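Local structure of protein HTP-2 (Caenorhabditis elegans, 4TZM) at residues A[52-55]-A[59-62]; A[66-71]-A[76-81]; A[102-107]-A[207-212]; A[221-226]-A[245-250]. The protein binds a closure motif peptide of HTP-3 through its HORMA domain and so probably takes part in assembling the meiotic chromosome axis. One frame throughout, in Å; residues are numbered along the deposited sequence.

How the interactions relate
Interactions 1 and 2 adjoin in space: Leu54 and Leu60 of interaction 1 both pack on Leu79 of interaction 2, CD1 of Leu54 lying 4.1 Å from CD1 of Leu79, so helix end and hairpin share one apolar patch. Interactions 3 and 4 have centres about 25 Å apart but meet where Glu107, on strand 105-113, and Tyr221, in the loop before strand 228-235, bring OE2 and OH to 2.6 Å, a probable hydrogen bond. Both reach the same sheet. The bound closure peptide reaches interactions 1 and 3, whose centres are about 26 Å apart, packing on Ile59 and Leu60 at one and giving a hydrogen bond from a basic side chain to Phe209 O at the other.

Interaction 1 (A[52-55]-A[59-62]); sequences AVLR and ILEK
The C-terminal end of helix 35-56 in the HORMA domain is tied here to the loop that leads on to strand 65-69, with Leu54 and Arg55 meeting Ile59, Leu60 and Lys62. Leu54 O takes two backbone donors from the loop: Ile59 N at 2.9 Å, and Leu60 N in a weaker, longer bond of 3.3 Å. The side chain of Leu54 divides its two methyls between the same residues. CD2 meets Ile59 CG2 at 3.9 Å, while CD1 lies 4.1 Å from Leu60 CD1, the two leucines running side by side in the same direction. Arg55 starts away from the loop, its CG anti to the backbone N (chi1 171°), but bends at chi2 and chi3 so that the guanidinium comes back to the loop beside Leu60 O and Lys62. There NH1 makes a weak hydrogen bond of 3.0 Å to Leu60 O, which lies at the edge of the group, and Lys62 covers one face, with CB 3.9 Å from NE. With an alanine in place of Arg55, Leu60 O would probably be left without its side-chain donor, and the packing against Lys62 CB would go. Leu54 and Leu60 also reach Leu79 and Ile89, and the bound peptide packs on Ile59 and Leu60 with apolar side chains. The contact thus combines apolar packing of Leu54 on Ile59 and Leu60 with polar bonds to two backbone carbonyls; Leu54 O takes two donors, one of them weak, and Leu60 O one weak bond, which makes the backbone bond from Ile59 N the firmer tie.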
loop_
_atom_site.group_PDB
_atom_site.type_symbol
_atom_site.label_atom_id
_atom_site.label_comp_id
_atom_site.label_asym_id
_atom_site.label_seq_id
_atom_site.Cartn_x
_atom_site.Cartn_y
_atom_site.Cartn_z
ATOM N N ALA A 52 1.422 6.640 6.137
ATOM C CA ALA A 52 1.060 7.989 5.736
ATOM C C ALA A 52 -0.444 8.207 5.863
ATOM O O ALA A 52 -0.881 9.233 6.373
ATOM C CB ALA A 52 1.522 8.262 4.310
ATOM N N VAL A 53 -1.235 7.235 5.420
ATOM C CA VAL A 53 -2.689 7.361 5.496
ATOM C C VAL A 53 -3.169 7.437 6.942
ATOM O O VAL A 53 -3.964 8.313 7.288
ATOM C CB VAL A 53 -3.405 6.192 4.802
ATOM C CG1 VAL A 53 -4.910 6.323 4.984
ATOM C CG2 VAL A 53 -3.047 6.151 3.327
ATOM N N LEU A 54 -2.684 6.523 7.780
ATOM C CA LEU A 54 -3.052 6.510 9.195
ATOM C C LEU A 54 -2.729 7.840 9.875
ATOM O O LEU A 54 -3.545 8.373 10.624
ATOM C CB LEU A 54 -2.346 5.365 9.927
ATOM C CG LEU A 54 -2.826 3.934 9.668
ATOM C CD1 LEU A 54 -1.896 2.937 10.340
ATOM C CD2 LEU A 54 -4.252 3.738 10.153
ATOM N N ARG A 55 -1.546 8.383 9.604
ATOM C CA ARG A 55 -1.136 9.634 10.237
ATOM C C ARG A 55 -1.893 10.831 9.662
ATOM O O ARG A 55 -2.498 11.603 10.404
ATOM C CB ARG A 55 0.372 9.844 10.084
ATOM C CG ARG A 55 0.857 11.220 10.525
ATOM C CD ARG A 55 0.724 11.424 12.029
ATOM N NE ARG A 55 0.355 12.803 12.334
ATOM C CZ ARG A 55 -0.822 13.169 12.830
ATOM N NH1 ARG A 55 -1.742 12.253 13.106
ATOM N NH2 ARG A 55 -1.075 14.449 13.064
ATOM N N ILE A 59 -5.881 9.187 12.143
ATOM C CA ILE A 59 -6.448 7.973 12.709
ATOM C C ILE A 59 -5.618 7.558 13.917
ATOM O O ILE A 59 -6.148 7.079 14.920
ATOM C CB ILE A 59 -6.498 6.842 11.666
ATOM C CG1 ILE A 59 -7.373 7.263 10.483
ATOM C CG2 ILE A 59 -7.017 5.553 12.277
ATOM C CD1 ILE A 59 -7.532 6.190 9.415
ATOM N N LEU A 60 -4.309 7.761 13.812
ATOM C CA LEU A 60 -3.398 7.578 14.936
ATOM C C LEU A 60 -2.595 8.853 15.169
ATOM O O LEU A 60 -2.132 9.479 14.214
ATOM C CB LEU A 60 -2.455 6.401 14.687
ATOM C CG LEU A 60 -3.069 5.003 14.685
ATOM C CD1 LEU A 60 -2.006 3.970 14.356
ATOM C CD2 LEU A 60 -3.722 4.700 16.023
ATOM N N GLU A 61 -2.434 9.231 16.435
ATOM C CA GLU A 61 -1.691 10.438 16.801
ATOM C C GLU A 61 -0.219 10.327 16.420
ATOM O O GLU A 61 0.309 9.224 16.275
ATOM C CB GLU A 61 -1.812 10.717 18.304
ATOM C CG GLU A 61 -3.234 10.916 18.803
ATOM C CD GLU A 61 -3.932 9.607 19.121
ATOM O OE1 GLU A 61 -5.177 9.557 19.047
ATOM O OE2 GLU A 61 -3.233 8.628 19.454
ATOM N N LYS A 62 0.441 11.475 16.284
ATOM C CA LYS A 62 1.838 11.541 15.850
ATOM C C LYS A 62 2.817 10.781 16.754
ATOM O O LYS A 62 3.960 10.542 16.365
ATOM C CB LYS A 62 2.281 13.005 15.743
ATOM C CG LYS A 62 2.138 13.778 17.046
ATOM C CD LYS A 62 2.808 15.142 16.971
ATOM C CE LYS A 62 2.783 15.829 18.329
ATOM N NZ LYS A 62 3.528 17.120 18.332
#

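Interaction 2 (A[66-71]-A[76-81]); sequences SKNYIT and CMTLSF
An unusually short polar approach stands out on one side of this hairpin, where Asn68 ND2 lies 2.5 Å from Thr78 OG1, a separation so short that its exact value is doubtful; the two side chains cross at about a right angle. Asn68 CG is anti to its carbonyl carbon (chi1 -87°), which turns the amide across to Thr78 on the partner strand, diagonally beyond Cys76, and Asn68 OD1 has a weak bond to Lys26 NZ. Beneath them the backbones of strands 66-69 and 76-79 pair antiparallel in two hydrogen-bonded pairs, Ser66 with Thr78 and Asn68 with Cys76. Ser66 N bonds Thr78 O at 2.8 Å and Thr78 N bonds Ser66 O at 3.0 Å. In the second couple, Asn68 N and Cys76 O, and likewise Cys76 N and Asn68 O, are 2.9 Å apart. Between them lies the non-hydrogen-bonded pair Lys67 and Met77, on the other side of the hairpin. Met77, bent at chi2 and chi3, curls back so that SD comes 3.9 Å from Lys67 CA. On the Asn68 side, Ile70 CD1 touches Cys76 SG at 3.8 Å. Ile70 and Thr71 form a classic beta bulge opposite Leu74. The hairpin lies across three helices: Ile70 and Cys76 pack on helix 164-185, Met77 and Thr78 on helix 35-56, and Leu79 on helices 35-56 and 84-102.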
loop_
_atom_site.group_PDB
_atom_site.type_symbol
_atom_site.label_atom_id
_atom_site.label_comp_id
_atom_site.label_asym_id
_atom_site.label_seq_id
_atom_site.Cartn_x
_atom_site.Cartn_y
_atom_site.Cartn_z
ATOM N N SER A 66 7.118 8.115 13.350
ATOM C CA SER A 66 8.421 8.763 13.366
ATOM C C SER A 66 8.674 9.441 12.023
ATOM O O SER A 66 8.094 9.056 11.007
ATOM C CB SER A 66 9.527 7.756 13.679
ATOM O OG SER A 66 10.766 8.421 13.853
ATOM N N LYS A 67 9.528 10.460 12.021
ATOM C CA LYS A 67 9.782 11.205 10.796
ATOM C C LYS A 67 10.796 10.493 9.911
ATOM O O LYS A 67 11.888 10.131 10.351
ATOM C CB LYS A 67 10.262 12.626 11.103
ATOM C CG LYS A 67 10.333 13.511 9.859
ATOM C CD LYS A 67 10.637 14.960 10.205
ATOM C CE LYS A 67 10.586 15.847 8.968
ATOM N NZ LYS A 67 10.858 17.278 9.292
ATOM N N ASN A 68 10.407 10.289 8.657
ATOM C CA ASN A 68 11.287 9.711 7.655
ATOM C C ASN A 68 11.288 10.562 6.396
ATOM O O ASN A 68 10.458 11.459 6.244
ATOM C CB ASN A 68 10.864 8.280 7.319
ATOM C CG ASN A 68 11.485 7.255 8.244
ATOM O OD1 ASN A 68 12.636 6.858 8.063
ATOM N ND2 ASN A 68 10.724 6.813 9.239
ATOM N N TYR A 69 12.226 10.276 5.497
ATOM C CA TYR A 69 12.306 10.964 4.215
ATOM C C TYR A 69 12.346 9.957 3.072
ATOM O O TYR A 69 13.002 8.920 3.171
ATOM C CB TYR A 69 13.542 11.863 4.150
ATOM C CG TYR A 69 13.485 13.108 5.007
ATOM C CD1 TYR A 69 13.698 13.046 6.379
ATOM C CD2 TYR A 69 13.242 14.351 4.438
ATOM C CE1 TYR A 69 13.656 14.188 7.164
ATOM C CE2 TYR A 69 13.198 15.497 5.212
ATOM C CZ TYR A 69 13.406 15.410 6.575
ATOM O OH TYR A 69 13.364 16.548 7.352
ATOM N N ILE A 70 11.638 10.270 1.995
ATOM C CA ILE A 70 11.683 9.474 0.776
ATOM C C ILE A 70 12.678 10.096 -0.190
ATOM O O ILE A 70 13.443 9.399 -0.856
ATOM C CB ILE A 70 10.303 9.383 0.118
ATOM C CG1 ILE A 70 9.269 8.928 1.147
ATOM C CG2 ILE A 70 10.336 8.438 -1.074
ATOM C CD1 ILE A 70 7.859 9.233 0.751
ATOM N N THR A 71 12.646 11.422 -0.272
ATOM C CA THR A 71 13.680 12.191 -0.952
ATOM C C THR A 71 14.126 13.300 -0.007
ATOM O O THR A 71 13.576 13.444 1.083
ATOM C CB THR A 71 13.192 12.793 -2.284
ATOM O OG1 THR A 71 12.358 13.927 -2.028
ATOM C CG2 THR A 71 12.409 11.767 -3.082
ATOM N N CYS A 76 7.713 11.994 5.373
ATOM C CA CYS A 76 6.476 11.312 5.726
ATOM C C CYS A 76 6.596 10.722 7.124
ATOM O O CYS A 76 7.696 10.639 7.676
ATOM C CB CYS A 76 6.150 10.216 4.710
ATOM S SG CYS A 76 7.462 8.997 4.483
ATOM N N MET A 77 5.465 10.321 7.693
ATOM C CA MET A 77 5.452 9.707 9.016
ATOM C C MET A 77 5.236 8.198 8.909
ATOM O O MET A 77 4.188 7.745 8.453
ATOM C CB MET A 77 4.365 10.337 9.890
ATOM C CG MET A 77 4.493 11.847 10.068
ATOM S SD MET A 77 6.053 12.365 10.818
ATOM C CE MET A 77 5.825 11.836 12.513
ATOM N N THR A 78 6.237 7.424 9.323
ATOM C CA THR A 78 6.141 5.964 9.324
ATOM C C THR A 78 5.938 5.431 10.737
ATOM O O THR A 78 6.491 5.977 11.692
ATOM C CB THR A 78 7.400 5.305 8.728
ATOM O OG1 THR A 78 8.547 5.663 9.510
ATOM C CG2 THR A 78 7.600 5.741 7.281
ATOM N N LEU A 79 5.152 4.365 10.867
ATOM C CA LEU A 79 4.866 3.774 12.171
ATOM C C LEU A 79 6.155 3.418 12.912
ATOM O O LEU A 79 7.098 2.895 12.318
ATOM C CB LEU A 79 3.977 2.537 12.010
ATOM C CG LEU A 79 2.500 2.804 11.691
ATOM C CD1 LEU A 79 1.833 1.560 11.129
ATOM C CD2 LEU A 79 1.757 3.295 12.931
ATOM N N SER A 80 6.196 3.724 14.205
ATOM C CA SER A 80 7.398 3.522 15.008
ATOM C C SER A 80 7.414 2.138 15.650
ATOM O O SER A 80 6.411 1.694 16.211
ATOM C CB SER A 80 7.508 4.602 16.086
ATOM O OG SER A 80 8.697 4.446 16.840
ATOM N N PHE A 81 8.557 1.464 15.565
ATOM C CA PHE A 81 8.695 0.114 16.102
ATOM C C PHE A 81 8.982 0.118 17.602
ATOM O O PHE A 81 8.994 -0.935 18.236
ATOM C CB PHE A 81 9.799 -0.643 15.361
ATOM C CG PHE A 81 9.424 -1.044 13.963
ATOM C CD1 PHE A 81 8.746 -2.229 13.726
ATOM C CD2 PHE A 81 9.745 -0.236 12.882
ATOM C CE1 PHE A 81 8.394 -2.604 12.439
ATOM C CE2 PHE A 81 9.398 -0.604 11.597
ATOM C CZ PHE A 81 8.721 -1.789 11.375
#

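Interaction 3 (A[102-107]-A[207-212]); sequences DGFLKE and SNFRID
Phe209 is the first residue of segment 207-212 to touch segment 102-107, and it presents a ring face to Phe104. The two rings form an edge-to-face (T-shaped) pair with centroids 4.8 Å apart and planes at 72°. Phe104 CD2 stands over the centre of the Phe209 ring, coming 3.4 Å from Phe209 CD2. With CG anti to the backbone N (chi1 174°), Phe209 carries its ring toward Phe104. The same ring is approached by Asp102, whose OD2 lies 3.6 Å from Phe209 CE1 while the carboxylate plane is turned 41° from the ring; Asp102 CB also covers one face of Phe104, toward its rim. The backbone of Phe209 serves a different partner, since its O accepts a hydrogen bond from a basic side chain of the bound peptide. Two residues on, after Arg210, whose side chain packs on a basic side chain of the peptide, Ile211 points back into the protein. Its CD1 meets Leu105 CD1 at 4.1 Å, the two side chains set nearly perpendicular. Both residues continue inward onto Leu199 of strand 193-201 and Ala99 of helix 84-102, and Ile211 N is held by Tyr201 OH. Across the contact, Gly103 is the C-prime residue of a Schellman motif that ends helix 84-102, with Phe104 N bonded to Ala99 O and a positive phi that suits glycine. A Schellman-capped helix end passing into strand 105-113 is thus packed against a peptide-contacting loop, consistent with the C-terminal safety belt that in HORMA domains wraps round a closure motif.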
loop_
_atom_site.group_PDB
_atom_site.type_symbol
_atom_site.label_atom_id
_atom_site.label_comp_id
_atom_site.label_asym_id
_atom_site.label_seq_id
_atom_site.Cartn_x
_atom_site.Cartn_y
_atom_site.Cartn_z
ATOM N N ASP A 102 4.648 -14.931 -2.010
ATOM C CA ASP A 102 3.945 -16.143 -2.403
ATOM C C ASP A 102 3.012 -15.861 -3.580
ATOM O O ASP A 102 2.686 -16.759 -4.352
ATOM C CB ASP A 102 3.151 -16.710 -1.224
ATOM C CG ASP A 102 4.007 -16.934 0.013
ATOM O OD1 ASP A 102 4.966 -16.164 0.232
ATOM O OD2 ASP A 102 3.713 -17.879 0.776
ATOM N N GLY A 103 2.585 -14.607 -3.707
ATOM C CA GLY A 103 1.663 -14.207 -4.754
ATOM C C GLY A 103 0.211 -14.469 -4.397
ATOM O O GLY A 103 -0.603 -14.764 -5.272
ATOM N N PHE A 104 -0.119 -14.343 -3.115
ATOM C CA PHE A 104 -1.431 -14.752 -2.620
ATOM C C PHE A 104 -2.335 -13.581 -2.245
ATOM O O PHE A 104 -3.526 -13.770 -1.995
ATOM C CB PHE A 104 -1.271 -15.674 -1.407
ATOM C CG PHE A 104 -0.636 -16.999 -1.727
ATOM C CD1 PHE A 104 -0.600 -17.479 -3.030
ATOM C CD2 PHE A 104 -0.082 -17.773 -0.720
ATOM C CE1 PHE A 104 -0.017 -18.703 -3.322
ATOM C CE2 PHE A 104 0.503 -18.996 -1.004
ATOM C CZ PHE A 104 0.536 -19.461 -2.305
ATOM N N LEU A 105 -1.773 -12.378 -2.207
ATOM C CA LEU A 105 -2.531 -11.199 -1.793
ATOM C C LEU A 105 -3.129 -10.450 -2.982
ATOM O O LEU A 105 -2.401 -9.982 -3.856
ATOM C CB LEU A 105 -1.644 -10.252 -0.983
ATOM C CG LEU A 105 -2.377 -9.028 -0.435
ATOM C CD1 LEU A 105 -3.375 -9.452 0.633
ATOM C CD2 LEU A 105 -1.396 -8.002 0.107
ATOM N N LYS A 106 -4.455 -10.328 -3.001
ATOM C CA LYS A 106 -5.161 -9.618 -4.068
ATOM C C LYS A 106 -5.311 -8.126 -3.755
ATOM O O LYS A 106 -4.994 -7.266 -4.583
ATOM C CB LYS A 106 -6.539 -10.252 -4.303
ATOM C CG LYS A 106 -7.451 -9.482 -5.252
ATOM C CD LYS A 106 -6.949 -9.514 -6.689
ATOM C CE LYS A 106 -7.931 -8.827 -7.635
ATOM N NZ LYS A 106 -8.201 -7.408 -7.256
ATOM N N GLU A 107 -5.783 -7.829 -2.549
ATOM C CA GLU A 107 -6.021 -6.457 -2.122
ATOM C C GLU A 107 -5.904 -6.323 -0.611
ATOM O O GLU A 107 -6.441 -7.146 0.125
ATOM C CB GLU A 107 -7.409 -5.990 -2.562
ATOM C CG GLU A 107 -7.820 -4.650 -1.964
ATOM C CD GLU A 107 -9.233 -4.231 -2.335
ATOM O OE1 GLU A 107 -9.854 -4.889 -3.195
ATOM O OE2 GLU A 107 -9.723 -3.237 -1.761
ATOM N N SER A 207 -6.013 -23.141 1.039
ATOM C CA SER A 207 -6.938 -22.935 2.148
ATOM C C SER A 207 -6.216 -22.930 3.494
ATOM O O SER A 207 -6.665 -22.282 4.440
ATOM C CB SER A 207 -8.030 -24.007 2.140
ATOM O OG SER A 207 -8.913 -23.821 1.047
ATOM N N ASN A 208 -5.095 -23.642 3.573
ATOM C CA ASN A 208 -4.335 -23.719 4.820
ATOM C C ASN A 208 -3.406 -22.519 5.018
ATOM O O ASN A 208 -2.928 -22.271 6.126
ATOM C CB ASN A 208 -3.526 -25.020 4.881
ATOM C CG ASN A 208 -2.418 -25.069 3.849
ATOM O OD1 ASN A 208 -2.601 -24.658 2.706
ATOM N ND2 ASN A 208 -1.255 -25.572 4.252
ATOM N N PHE A 209 -3.157 -21.773 3.945
ATOM C CA PHE A 209 -2.348 -20.563 4.041
ATOM C C PHE A 209 -3.176 -19.416 4.602
ATOM O O PHE A 209 -4.207 -19.053 4.042
ATOM C CB PHE A 209 -1.772 -20.174 2.677
ATOM C CG PHE A 209 -1.037 -18.859 2.686
ATOM C CD1 PHE A 209 0.292 -18.799 3.073
ATOM C CD2 PHE A 209 -1.679 -17.682 2.320
ATOM C CE1 PHE A 209 0.972 -17.590 3.090
ATOM C CE2 PHE A 209 -1.006 -16.469 2.336
ATOM C CZ PHE A 209 0.322 -16.423 2.722
ATOM N N ARG A 210 -2.719 -18.842 5.709
ATOM C CA ARG A 210 -3.405 -17.705 6.303
ATOM C C ARG A 210 -2.399 -16.636 6.690
ATOM O O ARG A 210 -1.326 -16.937 7.214
ATOM C CB ARG A 210 -4.222 -18.133 7.522
ATOM C CG ARG A 210 -5.045 -17.012 8.136
ATOM C CD ARG A 210 -5.774 -17.474 9.387
ATOM N NE ARG A 210 -4.852 -17.893 10.438
ATOM C CZ ARG A 210 -4.323 -17.071 11.339
ATOM N NH1 ARG A 210 -4.619 -15.778 11.316
ATOM N NH2 ARG A 210 -3.494 -17.539 12.262
ATOM N N ILE A 211 -2.740 -15.384 6.421
ATOM C CA ILE A 211 -1.849 -14.293 6.760
ATOM C C ILE A 211 -1.937 -14.010 8.259
ATOM O O ILE A 211 -3.030 -13.898 8.823
ATOM C CB ILE A 211 -2.170 -13.046 5.922
ATOM C CG1 ILE A 211 -1.968 -13.379 4.437
ATOM C CG2 ILE A 211 -1.290 -11.876 6.333
ATOM C CD1 ILE A 211 -2.462 -12.325 3.484
ATOM N N ASP A 212 -0.775 -13.938 8.904
ATOM C CA ASP A 212 -0.710 -13.761 10.348
ATOM C C ASP A 212 -1.321 -12.428 10.758
ATOM O O ASP A 212 -0.935 -11.373 10.254
ATOM C CB ASP A 212 0.737 -13.854 10.840
ATOM C CG ASP A 212 0.831 -14.154 12.333
ATOM O OD1 ASP A 212 -0.093 -14.800 12.874
ATOM O OD2 ASP A 212 1.831 -13.754 12.968
#

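Interaction 4 (A[221-226]-A[245-250]); sequences YTLPDG and QCWSKS
Trp247 and Leu223 bury the most surface here, a leucine methyl standing over the five-membered ring of the indole. Leu223 CD1 lies 3.4 Å from the centroid of that ring and only 3° off its normal, a CH-pi contact, while CD2 slides toward the tryptophan stem, 4.1 Å from Trp247 CB. At the far, six-membered end of the indole, Tyr221 OH comes 3.6 Å from Trp247 CZ3, though the hydroxyl's strongest partner is Glu107. Lys249 supplies the third large share: bent at chi2 (-65°), it crosses the proline ring at a slant, with CE 3.5 Å from Pro224 CG. A serine in place of Trp247 would probably leave Leu223 without the flat surface it rests on and open a gap between loop and strand. Just beyond, Ser248 OG accepts from Ser250 N in an ST turn as strand 240-248 ends. The contact lies near the protein surface, where the loop between strands 214-217 and 228-235 folds over strand 240-248; Trp247 also touches Ser229 of strand 228-235 and Ser126 of strand 123-133, and Tyr221 reaches strand 105-113.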
loop_
_atom_site.group_PDB
_atom_site.type_symbol
_atom_site.label_atom_id
_atom_site.label_comp_id
_atom_site.label_asym_id
_atom_site.label_seq_id
_atom_site.Cartn_x
_atom_site.Cartn_y
_atom_site.Cartn_z
ATOM N N TYR A 221 -15.656 -5.610 2.406
ATOM C CA TYR A 221 -16.303 -4.331 2.686
ATOM C C TYR A 221 -17.225 -3.945 1.534
ATOM O O TYR A 221 -17.022 -4.366 0.396
ATOM C CB TYR A 221 -15.270 -3.223 2.941
ATOM C CG TYR A 221 -14.384 -2.886 1.756
ATOM C CD1 TYR A 221 -14.809 -2.002 0.769
ATOM C CD2 TYR A 221 -13.116 -3.438 1.637
ATOM C CE1 TYR A 221 -14.004 -1.694 -0.310
ATOM C CE2 TYR A 221 -12.304 -3.133 0.563
ATOM C CZ TYR A 221 -12.752 -2.261 -0.407
ATOM O OH TYR A 221 -11.945 -1.957 -1.477
ATOM N N THR A 222 -18.240 -3.145 1.837
ATOM C CA THR A 222 -19.153 -2.649 0.816
ATOM C C THR A 222 -19.148 -1.122 0.850
ATOM O O THR A 222 -18.806 -0.521 1.869
ATOM C CB THR A 222 -20.584 -3.191 1.025
ATOM O OG1 THR A 222 -20.535 -4.607 1.237
ATOM C CG2 THR A 222 -21.466 -2.893 -0.181
ATOM N N LEU A 223 -19.507 -0.500 -0.267
ATOM C CA LEU A 223 -19.517 0.950 -0.365
ATOM C C LEU A 223 -20.942 1.479 -0.443
ATOM O O LEU A 223 -21.862 0.742 -0.798
ATOM C CB LEU A 223 -18.722 1.406 -1.591
ATOM C CG LEU A 223 -17.306 0.853 -1.745
ATOM C CD1 LEU A 223 -16.702 1.284 -3.073
ATOM C CD2 LEU A 223 -16.438 1.303 -0.582
ATOM N N PRO A 224 -21.135 2.759 -0.091
ATOM C CA PRO A 224 -22.396 3.433 -0.408
ATOM C C PRO A 224 -22.563 3.549 -1.919
ATOM O O PRO A 224 -21.604 3.314 -2.657
ATOM C CB PRO A 224 -22.236 4.812 0.238
ATOM C CG PRO A 224 -21.220 4.608 1.308
ATOM C CD PRO A 224 -20.271 3.585 0.768
ATOM N N ASP A 225 -23.754 3.914 -2.376
ATOM C CA ASP A 225 -24.017 3.976 -3.809
ATOM C C ASP A 225 -23.557 5.295 -4.428
ATOM O O ASP A 225 -23.294 5.367 -5.628
ATOM C CB ASP A 225 -25.505 3.756 -4.085
ATOM C CG ASP A 225 -25.951 2.342 -3.763
ATOM O OD1 ASP A 225 -25.636 1.423 -4.549
ATOM O OD2 ASP A 225 -26.619 2.148 -2.725
ATOM N N GLY A 226 -23.448 6.332 -3.606
ATOM C CA GLY A 226 -23.060 7.641 -4.097
ATOM C C GLY A 226 -21.700 8.092 -3.603
ATOM O O GLY A 226 -21.368 9.276 -3.678
ATOM N N GLN A 245 -6.265 3.369 -4.318
ATOM C CA GLN A 245 -7.533 4.057 -4.530
ATOM C C GLN A 245 -8.119 4.535 -3.209
ATOM O O GLN A 245 -7.801 3.997 -2.151
ATOM C CB GLN A 245 -8.529 3.134 -5.235
ATOM C CG GLN A 245 -8.855 3.523 -6.663
ATOM C CD GLN A 245 -9.582 2.424 -7.418
ATOM O OE1 GLN A 245 -9.642 1.281 -6.966
ATOM N NE2 GLN A 245 -10.134 2.767 -8.578
ATOM N N CYS A 246 -8.972 5.551 -3.271
ATOM C CA CYS A 246 -9.648 6.039 -2.078
ATOM C C CYS A 246 -11.122 6.282 -2.353
ATOM O O CYS A 246 -11.479 7.065 -3.232
ATOM C CB CYS A 246 -8.994 7.325 -1.562
ATOM S SG CYS A 246 -9.820 8.080 -0.132
ATOM N N TRP A 247 -11.969 5.576 -1.613
ATOM C CA TRP A 247 -13.390 5.883 -1.550
ATOM C C TRP A 247 -13.633 6.610 -0.237
ATOM O O TRP A 247 -13.045 6.252 0.783
ATOM C CB TRP A 247 -14.243 4.616 -1.629
ATOM C CG TRP A 247 -14.291 3.986 -2.986
ATOM C CD1 TRP A 247 -15.081 4.360 -4.034
ATOM C CD2 TRP A 247 -13.534 2.856 -3.437
ATOM N NE1 TRP A 247 -14.857 3.540 -5.113
ATOM C CE2 TRP A 247 -13.911 2.608 -4.772
ATOM C CE3 TRP A 247 -12.572 2.034 -2.844
ATOM C CZ2 TRP A 247 -13.358 1.570 -5.524
ATOM C CZ3 TRP A 247 -12.024 1.003 -3.591
ATOM C CH2 TRP A 247 -12.419 0.781 -4.915
ATOM N N SER A 248 -14.479 7.634 -0.246
ATOM C CA SER A 248 -14.679 8.406 0.975
ATOM C C SER A 248 -15.999 9.168 1.024
ATOM O O SER A 248 -16.445 9.737 0.029
ATOM C CB SER A 248 -13.515 9.385 1.165
ATOM O OG SER A 248 -13.544 9.958 2.461
ATOM N N LYS A 249 -16.615 9.166 2.200
ATOM C CA LYS A 249 -17.770 10.007 2.472
ATOM C C LYS A 249 -17.316 11.451 2.639
ATOM O O LYS A 249 -18.089 12.388 2.439
ATOM C CB LYS A 249 -18.501 9.543 3.733
ATOM C CG LYS A 249 -19.386 8.321 3.555
ATOM C CD LYS A 249 -20.540 8.611 2.611
ATOM C CE LYS A 249 -21.727 7.705 2.902
ATOM N NZ LYS A 249 -22.833 7.887 1.920
ATOM N N SER A 250 -16.047 11.617 2.998
ATOM C CA SER A 250 -15.495 12.924 3.342
ATOM C C SER A 250 -15.026 13.716 2.119
ATOM O O SER A 250 -14.334 14.727 2.256
ATOM C CB SER A 250 -14.332 12.754 4.324
ATOM O OG SER A 250 -14.708 11.956 5.433
#